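Local atomic coordinates of conserved uncharacterized protein (predicted phosphoesterase COG0622) (Streptococcus pneumoniae, PDB entry 3CK2), a protein that probably acts as a metal-dependent phosphoesterase of the calcineurin-like superfamily, its predicted active site holding two manganese ions. Residues Q7-M12 against A146-D151; G40-R45 against N60-A65; S77-Q82 against Q102-A107; F88-N93 against G112-P117. One frame throughout, in Å; residues are numbered along the deposited sequence.

Contact 1: Q7-M12 against A146-D151; sequences QTIIVM and ARVEID
I150 and Q7 lose the most surface here, meeting as an antiparallel hydrogen-bonded pair in the six-stranded mixed sheet of the calcineurin-like phosphoesterase fold. The two strands run at 162° to each other. Q7 N donates to I150 O at 2.9 Å and I150 N returns a bond to Q7 O at 2.8 Å, closing a backbone ring. Both side chains stand on the same face of the sheet, where CB, CG2 and CD1 of I150 all pack against the Q7 amide oxygen. OE1 of Q7 lies 3.8 Å from I150 CB, a packing contact. The polar partners of the amide lie farther on: OE1 bonds to T78 OG1 and NE2 to L75 O, so both its ends are held and its rotation is fixed. The chain reaches them because it runs extended beyond CG (chi2 166°). A146, third in buried area, pairs with V11 at the other end, V11 N donating to A146 O over 2.8 Å. P130 of strand 125-130 packs on both, which identifies this face as the one turned to the second sheet. Midway, I9 lies alongside V148, with CG1 3.6 Å from V148 CB. On the reverse face R147 sends NH2 to a salt bridge with D158 of the tartrate pocket, while its methylene CG touches T8 CG2 at 3.8 Å.

Contact 2: G40-R45 against N60-A65; sequences GDSELR and NMDFYA. With MN (manganese (II) ion), chain B.
The D41 carboxylate is split between metal and backbone: OD2 binds manganese at 2.2 Å while OD1 accepts a 2.8 Å hydrogen bond from M61 N. This joins the Gly-Asp and Asn metal-binding motifs of the calcineurin-like phosphoesterases, and the donor sits on the syn side of OD1, 25° out of the carboxylate plane. D41 belongs to both manganese sites and N60 to one, so the bond from M61 N, next to N60, helps, together with the metal bonds of OD2, to fix the rotation of the bridging carboxylate. A second carboxylate, D62, grips the opposite loop through its backbone. OD2 takes D41 N from above the carboxylate plane at 2.9 Å, a bent bond, whereas E43 N approaches OD1 nearly along its C-O direction at the same length. Waters add one donor to each oxygen, the one on OD2 also bonding S42 OG and the one on OD1 also bonding L44 O. E43 in turn positions a first-shell ligand, its OE2 bonding to ND1 of H16. At the outer end R45 sets its CG over one face of the Y64 ring, 3.7 Å from the centroid, a CH-pi contact 18° off the normal. The guanidinium stands upright to that ring, with NH2 in a salt bridge to D47. The phenol is tied back through a water that lies 2.7 Å from Y64 OH and donates to E43 O.

Contact 3: S77-Q82 against Q102-A107; sequences STKIIQ and QEEEAA
A beta-alpha-beta unit made of strand 78-83, helix 95-103 and strand 108-110 is drawn together here, K79 reaching from the first strand to the end of the helix. A Schellman motif terminates that helix, with E105 at positive phi (47°). K79 has CG opposite its backbone N (chi1 -180°) and stays extended to the tip, which puts NZ against E104. There it makes two bonds: one on a lone pair of the carbonyl, E104 O, at 2.8 Å, the other a salt bridge to E104 OE1 at 3.1 Å. The lysine thus grips both main chain and side chain of the helix end. Beside it I81 CG2 packs on A106 CB at 3.7 Å, and touches E104 CB as well. A107 N donates to K79 O at 2.7 Å. That bond leads into the parallel pairing of K79 and I81 with I108 in strand 108-110, while strand 70-75 flanks 78-83 on its other edge.

Contact 4: F88-N93 against G112-P117; sequences FDINFN and GHLHVP. With MN (manganese (II) ion), chain B.
N91 reaches from its loop toward L114 and H113 of the Gly-His-x-His motif of calcineurin-like phosphoesterases. Its CB is still 4.7 Å from L114 CD2, but CG comes to 3.6 Å of that methyl. Beyond CG the amide divides: OD1 lies 3.3 Å from L114 CD2, and ND2 lies 3.3 Å from H113 NE2. The latter pair is no hydrogen bond, both nitrogens being donors, and the amide and imidazole planes are 70° apart. Instead ND2 donates to a water, 3.1 Å away, which sits over the centre of one face of the H113 ring and donates to H113 O. A second water donates to the same carbonyl oxygen, H113 O, and is itself a manganese ligand. H115 binds that manganese through NE2 at 2.2 Å, its ND1 being held by Q135 O, while H113 binds the other ion through ND1. Just before N91 in sequence, I90 turns CD1 to the motif, 3.7 Å from G112 O and 3.9 Å from L114 CG. The contact thus joins the loop leading into helix 95-103, whose L97 also packs on I90, to the loop that connects strand 108-110 with strand 117-122.

In the fold
From the N terminus, strand 7-12 opens contact 1, which closes only at 146-151, so the other three contacts all fall within its span. Contact 2 closes first, joining the loops on either side of strand 54-56. Contacts 3 and 4 follow it and cross: 77-82 and 88-93 come in turn, then 102-107 and 112-117. Contacts 1 and 3 lie in different sheets yet touch, I9 CD1 packing on I80 CD1 at 4.1 Å, so the two halves of the sandwich meet there. Contacts 2 and 4, their centres about 17 Å apart, converge on the metals, sharing a manganese ion and two of its waters.

Contact 1: Q7-M12 against A146-D151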
loop_
_atom_site.group_PDB
_atom_site.type_symbol
_atom_site.label_atom_id
_atom_site.label_comp_id
_atom_site.label_asym_id
_atom_site.label_seq_id
_atom_site.Cartn_x
_atom_site.Cartn_y
_atom_site.Cartn_z
ATOM N N GLN A 7 2.053 8.284 13.369
ATOM C CA GLN A 7 2.048 6.911 12.910
ATOM C C GLN A 7 2.920 6.816 11.670
ATOM O O GLN A 7 3.154 7.814 10.975
ATOM C CB GLN A 7 0.635 6.474 12.560
ATOM C CG GLN A 7 -0.355 6.520 13.714
ATOM C CD GLN A 7 -1.789 6.408 13.239
ATOM O OE1 GLN A 7 -2.113 6.786 12.111
ATOM N NE2 GLN A 7 -2.643 5.888 14.080
ATOM N N THR A 8 3.437 5.617 11.446
ATOM C CA THR A 8 4.198 5.287 10.265
ATOM C C THR A 8 3.651 3.958 9.748
ATOM O O THR A 8 3.493 3.002 10.509
ATOM C CB THR A 8 5.703 5.153 10.555
ATOM O OG1 THR A 8 6.186 6.389 11.065
ATOM C CG2 THR A 8 6.479 4.744 9.278
ATOM N N ILE A 9 3.326 3.920 8.459
ATOM C CA ILE A 9 2.941 2.669 7.829
ATOM C C ILE A 9 3.876 2.413 6.652
ATOM O O ILE A 9 4.454 3.348 6.067
ATOM C CB ILE A 9 1.414 2.648 7.412
ATOM C CG1 ILE A 9 1.125 3.679 6.303
ATOM C CG2 ILE A 9 0.489 2.809 8.674
ATOM C CD1 ILE A 9 -0.247 3.517 5.664
ATOM N N ILE A 10 4.065 1.131 6.385
ATOM C CA ILE A 10 4.864 0.618 5.266
ATOM C C ILE A 10 3.911 -0.134 4.352
ATOM O O ILE A 10 3.130 -0.993 4.824
ATOM C CB ILE A 10 6.059 -0.311 5.736
ATOM C CG1 ILE A 10 7.066 0.485 6.602
ATOM C CG2 ILE A 10 6.789 -0.925 4.495
ATOM C CD1 ILE A 10 7.810 1.689 5.819
ATOM N N VAL A 11 3.932 0.243 3.065
ATOM C CA VAL A 11 3.027 -0.292 2.049
ATOM C C VAL A 11 3.853 -0.826 0.881
ATOM O O VAL A 11 4.687 -0.092 0.339
ATOM C CB VAL A 11 2.053 0.810 1.535
ATOM C CG1 VAL A 11 0.963 0.190 0.642
ATOM C CG2 VAL A 11 1.437 1.584 2.718
HETATM N N MSE A 12 3.616 -2.082 0.487
HETATM C CA MSE A 12 4.206 -2.642 -0.748
HETATM C C MSE A 12 3.152 -3.396 -1.555
HETATM O O MSE A 12 2.026 -3.517 -1.137
HETATM C CB MSE A 12 5.403 -3.546 -0.422
HETATM C CG MSE A 12 5.003 -4.759 0.375
HETATM SE SE MSE A 12 6.474 -5.958 0.799
HETATM C CE MSE A 12 5.707 -6.667 2.446
ATOM N N ALA A 146 6.462 2.030 -0.379
ATOM C CA ALA A 146 6.112 3.345 0.184
ATOM C C ALA A 146 6.079 3.336 1.719
ATOM O O ALA A 146 5.719 2.346 2.366
ATOM C CB ALA A 146 4.743 3.870 -0.412
ATOM N N ARG A 147 6.506 4.459 2.266
ATOM C CA ARG A 147 6.342 4.820 3.675
ATOM C C ARG A 147 5.403 6.028 3.795
ATOM O O ARG A 147 5.615 7.050 3.127
ATOM C CB ARG A 147 7.688 5.172 4.289
ATOM C CG ARG A 147 7.576 5.521 5.752
ATOM C CD ARG A 147 8.920 5.858 6.355
ATOM N NE ARG A 147 9.504 7.017 5.681
ATOM C CZ ARG A 147 10.812 7.296 5.629
ATOM N NH1 ARG A 147 11.708 6.511 6.203
ATOM N NH2 ARG A 147 11.232 8.362 4.981
ATOM N N VAL A 148 4.372 5.909 4.622
ATOM C CA VAL A 148 3.506 7.045 4.943
ATOM C C VAL A 148 3.655 7.422 6.434
ATOM O O VAL A 148 3.541 6.561 7.309
ATOM C CB VAL A 148 1.993 6.783 4.608
ATOM C CG1 VAL A 148 1.165 8.089 4.796
ATOM C CG2 VAL A 148 1.819 6.191 3.186
ATOM N N GLU A 149 3.909 8.707 6.698
ATOM C CA GLU A 149 3.875 9.237 8.070
ATOM C C GLU A 149 2.608 10.063 8.287
ATOM O O GLU A 149 2.219 10.885 7.454
ATOM C CB GLU A 149 5.160 9.979 8.372
ATOM C CG GLU A 149 6.318 9.023 8.102
ATOM C CD GLU A 149 7.654 9.510 8.577
ATOM O OE1 GLU A 149 8.125 10.528 8.017
ATOM O OE2 GLU A 149 8.225 8.853 9.500
ATOM N N ILE A 150 1.899 9.744 9.364
ATOM C CA ILE A 150 0.556 10.276 9.564
ATOM C C ILE A 150 0.519 11.019 10.866
ATOM O O ILE A 150 0.898 10.471 11.885
ATOM C CB ILE A 150 -0.572 9.164 9.586
ATOM C CG1 ILE A 150 -0.534 8.261 8.334
ATOM C CG2 ILE A 150 -1.952 9.802 9.764
ATOM C CD1 ILE A 150 -0.285 6.800 8.640
ATOM N N ASP A 151 0.074 12.268 10.826
ATOM C CA ASP A 151 -0.359 12.948 12.050
ATOM C C ASP A 151 -1.570 13.847 11.749
ATOM O O ASP A 151 -2.123 13.776 10.642
ATOM C CB ASP A 151 0.803 13.659 12.773
ATOM C CG ASP A 151 1.340 14.864 12.029
ATOM O OD1 ASP A 151 0.874 15.209 10.945
ATOM O OD2 ASP A 151 2.267 15.494 12.563
#

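Contact 2: G40-R45 against N60-A65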
loop_
_atom_site.group_PDB
_atom_site.type_symbol
_atom_site.label_atom_id
_atom_site.label_comp_id
_atom_site.label_asym_id
_atom_site.label_seq_id
_atom_site.Cartn_x
_atom_site.Cartn_y
_atom_site.Cartn_z
ATOM N N GLY A 40 -1.258 -6.892 -2.798
ATOM C CA GLY A 40 -1.536 -8.074 -3.587
ATOM C C GLY A 40 -0.613 -8.335 -4.759
ATOM O O GLY A 40 0.340 -7.597 -5.046
ATOM N N ASP A 41 -0.952 -9.408 -5.460
ATOM C CA ASP A 41 -0.134 -9.997 -6.523
ATOM C C ASP A 41 1.232 -10.387 -5.977
ATOM O O ASP A 41 2.259 -10.060 -6.550
ATOM C CB ASP A 41 -0.024 -9.032 -7.686
ATOM C CG ASP A 41 -1.079 -9.222 -8.716
ATOM O OD1 ASP A 41 -2.012 -9.997 -8.497
ATOM O OD2 ASP A 41 -0.937 -8.562 -9.780
ATOM N N SER A 42 1.239 -11.069 -4.841
ATOM C CA SER A 42 2.475 -11.623 -4.271
ATOM C C SER A 42 2.852 -12.950 -4.911
ATOM O O SER A 42 4.044 -13.290 -5.019
ATOM C CB SER A 42 2.355 -11.792 -2.742
ATOM O OG SER A 42 1.319 -12.648 -2.377
ATOM N N GLU A 43 1.819 -13.700 -5.306
ATOM C CA GLU A 43 1.938 -15.058 -5.852
ATOM C C GLU A 43 2.422 -16.072 -4.803
ATOM O O GLU A 43 2.863 -17.156 -5.145
ATOM C CB GLU A 43 2.789 -15.087 -7.109
ATOM C CG GLU A 43 2.279 -14.168 -8.236
ATOM C CD GLU A 43 3.176 -14.271 -9.473
ATOM O OE1 GLU A 43 3.920 -15.265 -9.572
ATOM O OE2 GLU A 43 3.181 -13.358 -10.328
ATOM N N LEU A 44 2.269 -15.696 -3.526
ATOM C CA LEU A 44 2.594 -16.515 -2.371
ATOM C C LEU A 44 1.311 -17.113 -1.807
ATOM O O LEU A 44 0.207 -16.657 -2.118
ATOM C CB LEU A 44 3.324 -15.677 -1.285
ATOM C CG LEU A 44 4.583 -14.899 -1.683
ATOM C CD1 LEU A 44 5.212 -14.190 -0.459
ATOM C CD2 LEU A 44 5.620 -15.769 -2.437
ATOM N N ARG A 45 1.489 -18.141 -0.987
ATOM C CA ARG A 45 0.415 -18.733 -0.202
ATOM C C ARG A 45 -0.028 -17.844 0.954
ATOM O O ARG A 45 0.815 -17.206 1.590
ATOM C CB ARG A 45 0.867 -20.065 0.332
ATOM C CG ARG A 45 0.939 -21.082 -0.759
ATOM C CD ARG A 45 1.868 -22.202 -0.425
ATOM N NE ARG A 45 1.362 -23.023 0.661
ATOM C CZ ARG A 45 0.348 -23.871 0.554
ATOM N NH1 ARG A 45 -0.329 -23.996 -0.585
ATOM N NH2 ARG A 45 0.003 -24.580 1.608
ATOM N N ASN A 60 -5.276 -10.058 -8.687
ATOM C CA ASN A 60 -5.763 -10.960 -9.747
ATOM C C ASN A 60 -4.815 -12.138 -10.080
ATOM O O ASN A 60 -5.267 -13.150 -10.618
ATOM C CB ASN A 60 -6.129 -10.193 -11.011
ATOM C CG ASN A 60 -4.953 -9.453 -11.630
ATOM O OD1 ASN A 60 -4.308 -8.661 -10.955
ATOM N ND2 ASN A 60 -4.714 -9.664 -12.937
HETATM N N MSE A 61 -3.529 -11.993 -9.756
HETATM C CA MSE A 61 -2.502 -13.012 -10.005
HETATM C C MSE A 61 -2.224 -13.841 -8.744
HETATM O O MSE A 61 -1.255 -14.579 -8.700
HETATM C CB MSE A 61 -1.174 -12.378 -10.520
HETATM C CG MSE A 61 -1.270 -11.708 -11.877
HETATM SE SE MSE A 61 -2.026 -12.863 -13.261
HETATM C CE MSE A 61 -1.929 -11.750 -14.837
ATOM N N ASP A 62 -3.093 -13.716 -7.745
ATOM C CA ASP A 62 -3.119 -14.558 -6.565
ATOM C C ASP A 62 -4.236 -15.572 -6.748
ATOM O O ASP A 62 -5.412 -15.193 -6.806
ATOM C CB ASP A 62 -3.380 -13.721 -5.286
ATOM C CG ASP A 62 -2.206 -12.839 -4.911
ATOM O OD1 ASP A 62 -1.073 -13.288 -5.110
ATOM O OD2 ASP A 62 -2.409 -11.722 -4.388
ATOM N N PHE A 63 -3.881 -16.846 -6.871
ATOM C CA PHE A 63 -4.848 -17.861 -7.279
ATOM C C PHE A 63 -5.353 -18.715 -6.124
ATOM O O PHE A 63 -6.448 -19.233 -6.200
ATOM C CB PHE A 63 -4.298 -18.708 -8.420
ATOM C CG PHE A 63 -4.011 -17.904 -9.663
ATOM C CD1 PHE A 63 -5.030 -17.230 -10.317
ATOM C CD2 PHE A 63 -2.737 -17.794 -10.166
ATOM C CE1 PHE A 63 -4.770 -16.477 -11.465
ATOM C CE2 PHE A 63 -2.485 -17.036 -11.328
ATOM C CZ PHE A 63 -3.491 -16.381 -11.954
ATOM N N TYR A 64 -4.564 -18.789 -5.051
ATOM C CA TYR A 64 -4.926 -19.480 -3.842
ATOM C C TYR A 64 -6.061 -18.759 -3.129
ATOM O O TYR A 64 -6.082 -17.480 -3.007
ATOM C CB TYR A 64 -3.757 -19.568 -2.845
ATOM C CG TYR A 64 -2.410 -19.999 -3.362
ATOM C CD1 TYR A 64 -2.116 -21.327 -3.567
ATOM C CD2 TYR A 64 -1.393 -19.069 -3.542
ATOM C CE1 TYR A 64 -0.875 -21.730 -3.999
ATOM C CE2 TYR A 64 -0.130 -19.462 -3.972
ATOM C CZ TYR A 64 0.118 -20.793 -4.200
ATOM O OH TYR A 64 1.373 -21.189 -4.625
ATOM N N ALA A 65 -6.974 -19.587 -2.622
ATOM C CA ALA A 65 -8.034 -19.154 -1.716
ATOM C C ALA A 65 -7.414 -18.636 -0.411
ATOM O O ALA A 65 -6.371 -19.138 0.059
ATOM C CB ALA A 65 -9.013 -20.329 -1.439
HETATM MN MN MN B . 0.610 -7.209 -10.614
HETATM O O HOH W 1 -1.010 -11.389 -2.210
HETATM O O HOH W 2 2.476 -19.414 -6.406
HETATM O O HOH W 3 -0.924 -15.963 -4.548
HETATM O O HOH W 4 0.551 -8.269 -12.549
HETATM O O HOH W 5 -1.064 -6.173 -11.599
#

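Contact 3: S77-Q82 against Q102-A107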
loop_
_atom_site.group_PDB
_atom_site.type_symbol
_atom_site.label_atom_id
_atom_site.label_comp_id
_atom_site.label_asym_id
_atom_site.label_seq_id
_atom_site.Cartn_x
_atom_site.Cartn_y
_atom_site.Cartn_z
ATOM N N SER A 77 -7.049 6.616 15.235
ATOM C CA SER A 77 -8.016 7.503 14.599
ATOM C C SER A 77 -7.921 7.506 13.070
ATOM O O SER A 77 -8.671 8.230 12.408
ATOM C CB SER A 77 -7.836 8.920 15.138
ATOM O OG SER A 77 -6.594 9.424 14.706
ATOM N N THR A 78 -7.022 6.679 12.516
ATOM C CA THR A 78 -6.805 6.575 11.079
ATOM C C THR A 78 -7.430 5.321 10.470
ATOM O O THR A 78 -6.954 4.217 10.704
ATOM C CB THR A 78 -5.314 6.542 10.792
ATOM O OG1 THR A 78 -4.721 7.708 11.357
ATOM C CG2 THR A 78 -5.032 6.474 9.271
ATOM N N LYS A 79 -8.481 5.498 9.670
ATOM C CA LYS A 79 -9.107 4.397 8.931
ATOM C C LYS A 79 -8.476 4.232 7.536
ATOM O O LYS A 79 -8.587 5.114 6.658
ATOM C CB LYS A 79 -10.596 4.629 8.790
ATOM C CG LYS A 79 -11.334 3.526 8.041
ATOM C CD LYS A 79 -12.850 3.750 8.129
ATOM C CE LYS A 79 -13.625 2.619 7.502
ATOM N NZ LYS A 79 -15.069 2.755 7.749
ATOM N N ILE A 80 -7.831 3.082 7.358
ATOM C CA ILE A 80 -7.146 2.726 6.164
ATOM C C ILE A 80 -8.021 1.639 5.496
ATOM O O ILE A 80 -8.490 0.705 6.156
ATOM C CB ILE A 80 -5.717 2.187 6.518
ATOM C CG1 ILE A 80 -4.939 3.284 7.283
ATOM C CG2 ILE A 80 -4.979 1.685 5.265
ATOM C CD1 ILE A 80 -3.615 2.864 7.948
ATOM N N ILE A 81 -8.275 1.808 4.197
ATOM C CA ILE A 81 -8.911 0.787 3.385
ATOM C C ILE A 81 -7.882 0.380 2.326
ATOM O O ILE A 81 -6.984 1.136 1.998
ATOM C CB ILE A 81 -10.310 1.218 2.817
ATOM C CG1 ILE A 81 -10.207 2.250 1.682
ATOM C CG2 ILE A 81 -11.213 1.777 3.953
ATOM C CD1 ILE A 81 -11.587 2.607 1.060
ATOM N N GLN A 82 -8.028 -0.836 1.835
ATOM C CA GLN A 82 -7.006 -1.518 1.090
ATOM C C GLN A 82 -7.644 -2.514 0.138
ATOM O O GLN A 82 -8.478 -3.336 0.535
ATOM C CB GLN A 82 -6.135 -2.270 2.081
ATOM C CG GLN A 82 -4.919 -2.891 1.526
ATOM C CD GLN A 82 -4.203 -3.770 2.516
ATOM O OE1 GLN A 82 -4.709 -4.047 3.624
ATOM N NE2 GLN A 82 -3.031 -4.251 2.117
ATOM N N GLN A 102 -15.212 6.912 -0.149
ATOM C CA GLN A 102 -16.054 7.941 0.415
ATOM C C GLN A 102 -17.129 7.299 1.291
ATOM O O GLN A 102 -17.401 7.786 2.391
ATOM C CB GLN A 102 -16.689 8.773 -0.694
ATOM C CG GLN A 102 -15.719 9.328 -1.699
ATOM C CD GLN A 102 -15.491 10.783 -1.533
ATOM O OE1 GLN A 102 -16.400 11.584 -1.781
ATOM N NE2 GLN A 102 -14.266 11.165 -1.120
ATOM N N GLU A 103 -17.717 6.191 0.830
ATOM C CA GLU A 103 -18.697 5.481 1.660
ATOM C C GLU A 103 -18.072 4.936 2.964
ATOM O O GLU A 103 -18.726 4.911 4.004
ATOM C CB GLU A 103 -19.488 4.419 0.856
ATOM C CG GLU A 103 -18.891 3.005 0.753
ATOM C CD GLU A 103 -19.789 2.013 -0.051
ATOM O OE1 GLU A 103 -21.044 2.075 0.127
ATOM O OE2 GLU A 103 -19.233 1.182 -0.844
ATOM N N GLU A 104 -16.797 4.555 2.902
ATOM C CA GLU A 104 -16.043 4.116 4.071
ATOM C C GLU A 104 -15.558 5.263 4.943
ATOM O O GLU A 104 -15.148 5.030 6.069
ATOM C CB GLU A 104 -14.795 3.331 3.632
ATOM C CG GLU A 104 -15.053 2.004 2.971
ATOM C CD GLU A 104 -15.669 0.976 3.902
ATOM O OE1 GLU A 104 -15.602 1.110 5.145
ATOM O OE2 GLU A 104 -16.234 0.009 3.380
ATOM N N GLU A 105 -15.564 6.483 4.415
ATOM C CA GLU A 105 -14.921 7.629 5.052
ATOM C C GLU A 105 -13.495 7.290 5.529
ATOM O O GLU A 105 -13.145 7.488 6.692
ATOM C CB GLU A 105 -15.803 8.162 6.187
ATOM C CG GLU A 105 -16.892 9.137 5.690
ATOM C CD GLU A 105 -18.227 8.942 6.370
ATOM O OE1 GLU A 105 -18.281 9.047 7.616
ATOM O OE2 GLU A 105 -19.229 8.686 5.652
ATOM N N ALA A 106 -12.682 6.782 4.601
ATOM C CA ALA A 106 -11.303 6.380 4.890
ATOM C C ALA A 106 -10.389 7.617 5.045
ATOM O O ALA A 106 -10.618 8.637 4.401
ATOM C CB ALA A 106 -10.784 5.447 3.771
ATOM N N ALA A 107 -9.371 7.533 5.897
ATOM C CA ALA A 107 -8.279 8.510 5.868
ATOM C C ALA A 107 -7.362 8.222 4.650
ATOM O O ALA A 107 -6.865 9.142 3.970
ATOM C CB ALA A 107 -7.467 8.476 7.194
#

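Contact 4: F88-N93 against G112-P117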
loop_
_atom_site.group_PDB
_atom_site.type_symbol
_atom_site.label_atom_id
_atom_site.label_comp_id
_atom_site.label_asym_id
_atom_site.label_seq_id
_atom_site.Cartn_x
_atom_site.Cartn_y
_atom_site.Cartn_z
ATOM N N PHE A 88 -12.171 -2.933 -8.982
ATOM C CA PHE A 88 -12.736 -1.576 -9.115
ATOM C C PHE A 88 -12.495 -0.987 -10.525
ATOM O O PHE A 88 -12.819 0.154 -10.797
ATOM C CB PHE A 88 -12.180 -0.645 -8.012
ATOM C CG PHE A 88 -12.694 -0.986 -6.637
ATOM C CD1 PHE A 88 -13.832 -0.376 -6.135
ATOM C CD2 PHE A 88 -12.088 -1.984 -5.872
ATOM C CE1 PHE A 88 -14.331 -0.713 -4.874
ATOM C CE2 PHE A 88 -12.592 -2.323 -4.630
ATOM C CZ PHE A 88 -13.717 -1.681 -4.132
ATOM N N ASP A 89 -11.925 -1.798 -11.413
ATOM C CA ASP A 89 -11.651 -1.387 -12.786
ATOM C C ASP A 89 -10.853 -0.095 -12.815
ATOM O O ASP A 89 -11.178 0.827 -13.571
ATOM C CB ASP A 89 -12.950 -1.216 -13.590
ATOM C CG ASP A 89 -13.783 -2.494 -13.666
ATOM O OD1 ASP A 89 -13.217 -3.565 -13.946
ATOM O OD2 ASP A 89 -15.019 -2.415 -13.462
ATOM N N ILE A 90 -9.808 -0.042 -11.999
ATOM C CA ILE A 90 -9.004 1.182 -11.878
ATOM C C ILE A 90 -8.213 1.531 -13.152
ATOM O O ILE A 90 -7.815 2.668 -13.313
ATOM C CB ILE A 90 -8.102 1.233 -10.601
ATOM C CG1 ILE A 90 -7.052 0.109 -10.567
ATOM C CG2 ILE A 90 -8.966 1.205 -9.380
ATOM C CD1 ILE A 90 -6.107 0.248 -9.402
ATOM N N ASN A 91 -8.041 0.571 -14.070
ATOM C CA ASN A 91 -7.438 0.866 -15.385
ATOM C C ASN A 91 -8.412 1.660 -16.264
ATOM O O ASN A 91 -8.025 2.326 -17.205
ATOM C CB ASN A 91 -7.006 -0.431 -16.088
ATOM C CG ASN A 91 -5.598 -0.878 -15.685
ATOM O OD1 ASN A 91 -4.619 -0.207 -16.015
ATOM N ND2 ASN A 91 -5.493 -2.011 -14.975
ATOM N N PHE A 92 -9.697 1.551 -15.952
ATOM C CA PHE A 92 -10.702 2.382 -16.593
ATOM C C PHE A 92 -10.619 3.795 -15.975
ATOM O O PHE A 92 -10.183 4.719 -16.630
ATOM C CB PHE A 92 -12.087 1.731 -16.462
ATOM C CG PHE A 92 -13.219 2.538 -17.042
ATOM C CD1 PHE A 92 -13.087 3.207 -18.256
ATOM C CD2 PHE A 92 -14.438 2.590 -16.381
ATOM C CE1 PHE A 92 -14.144 3.932 -18.794
ATOM C CE2 PHE A 92 -15.500 3.311 -16.912
ATOM C CZ PHE A 92 -15.349 3.988 -18.130
ATOM N N ASN A 93 -11.018 3.939 -14.719
ATOM C CA ASN A 93 -10.828 5.170 -13.961
ATOM C C ASN A 93 -10.955 4.881 -12.471
ATOM O O ASN A 93 -11.147 3.740 -12.081
ATOM C CB ASN A 93 -11.826 6.255 -14.409
ATOM C CG ASN A 93 -13.265 5.810 -14.303
ATOM O OD1 ASN A 93 -13.667 5.139 -13.342
ATOM N ND2 ASN A 93 -14.058 6.188 -15.296
ATOM N N GLY A 112 -3.017 -1.484 -5.439
ATOM C CA GLY A 112 -1.912 -1.974 -6.226
ATOM C C GLY A 112 -2.317 -2.041 -7.700
ATOM O O GLY A 112 -2.841 -1.075 -8.254
ATOM N N HIS A 113 -2.006 -3.168 -8.336
ATOM C CA HIS A 113 -2.484 -3.552 -9.659
ATOM C C HIS A 113 -1.741 -2.850 -10.806
ATOM O O HIS A 113 -1.308 -3.534 -11.749
ATOM C CB HIS A 113 -4.013 -3.426 -9.764
ATOM C CG HIS A 113 -4.594 -4.045 -10.999
ATOM N ND1 HIS A 113 -4.354 -5.349 -11.370
ATOM C CD2 HIS A 113 -5.407 -3.532 -11.951
ATOM C CE1 HIS A 113 -4.978 -5.609 -12.507
ATOM N NE2 HIS A 113 -5.623 -4.519 -12.880
ATOM N N LEU A 114 -1.571 -1.521 -10.715
ATOM C CA LEU A 114 -0.969 -0.696 -11.808
ATOM C C LEU A 114 0.567 -0.746 -11.941
ATOM O O LEU A 114 1.107 -0.461 -13.007
ATOM C CB LEU A 114 -1.429 0.745 -11.683
ATOM C CG LEU A 114 -2.971 0.944 -11.655
ATOM C CD1 LEU A 114 -3.268 2.407 -11.493
ATOM C CD2 LEU A 114 -3.722 0.387 -12.903
ATOM N N HIS A 115 1.256 -1.145 -10.856
ATOM C CA HIS A 115 2.717 -1.186 -10.807
ATOM C C HIS A 115 3.341 0.208 -11.015
ATOM O O HIS A 115 4.477 0.317 -11.454
ATOM C CB HIS A 115 3.299 -2.161 -11.846
ATOM C CG HIS A 115 2.909 -3.607 -11.674
ATOM N ND1 HIS A 115 3.738 -4.638 -12.071
ATOM C CD2 HIS A 115 1.766 -4.194 -11.232
ATOM C CE1 HIS A 115 3.137 -5.792 -11.844
ATOM N NE2 HIS A 115 1.943 -5.557 -11.323
ATOM N N VAL A 116 2.580 1.257 -10.691
ATOM C CA VAL A 116 2.999 2.646 -10.865
ATOM C C VAL A 116 2.894 3.362 -9.504
ATOM O O VAL A 116 1.805 3.436 -8.930
ATOM C CB VAL A 116 2.142 3.396 -11.969
ATOM C CG1 VAL A 116 2.501 4.883 -12.025
ATOM C CG2 VAL A 116 2.349 2.764 -13.373
ATOM N N PRO A 117 4.001 3.938 -8.998
ATOM C CA PRO A 117 3.873 4.682 -7.719
ATOM C C PRO A 117 3.037 5.964 -7.831
ATOM O O PRO A 117 3.259 6.744 -8.731
ATOM C CB PRO A 117 5.332 5.051 -7.386
ATOM C CG PRO A 117 5.999 5.138 -8.720
ATOM C CD PRO A 117 5.374 4.023 -9.534
HETATM MN MN MN B . 0.610 -7.209 -10.614
HETATM O O HOH W 6 -2.839 -3.379 -14.311
HETATM O O HOH W 5 -1.064 -6.173 -11.599
HETATM O O HOH W 4 0.551 -8.269 -12.549
#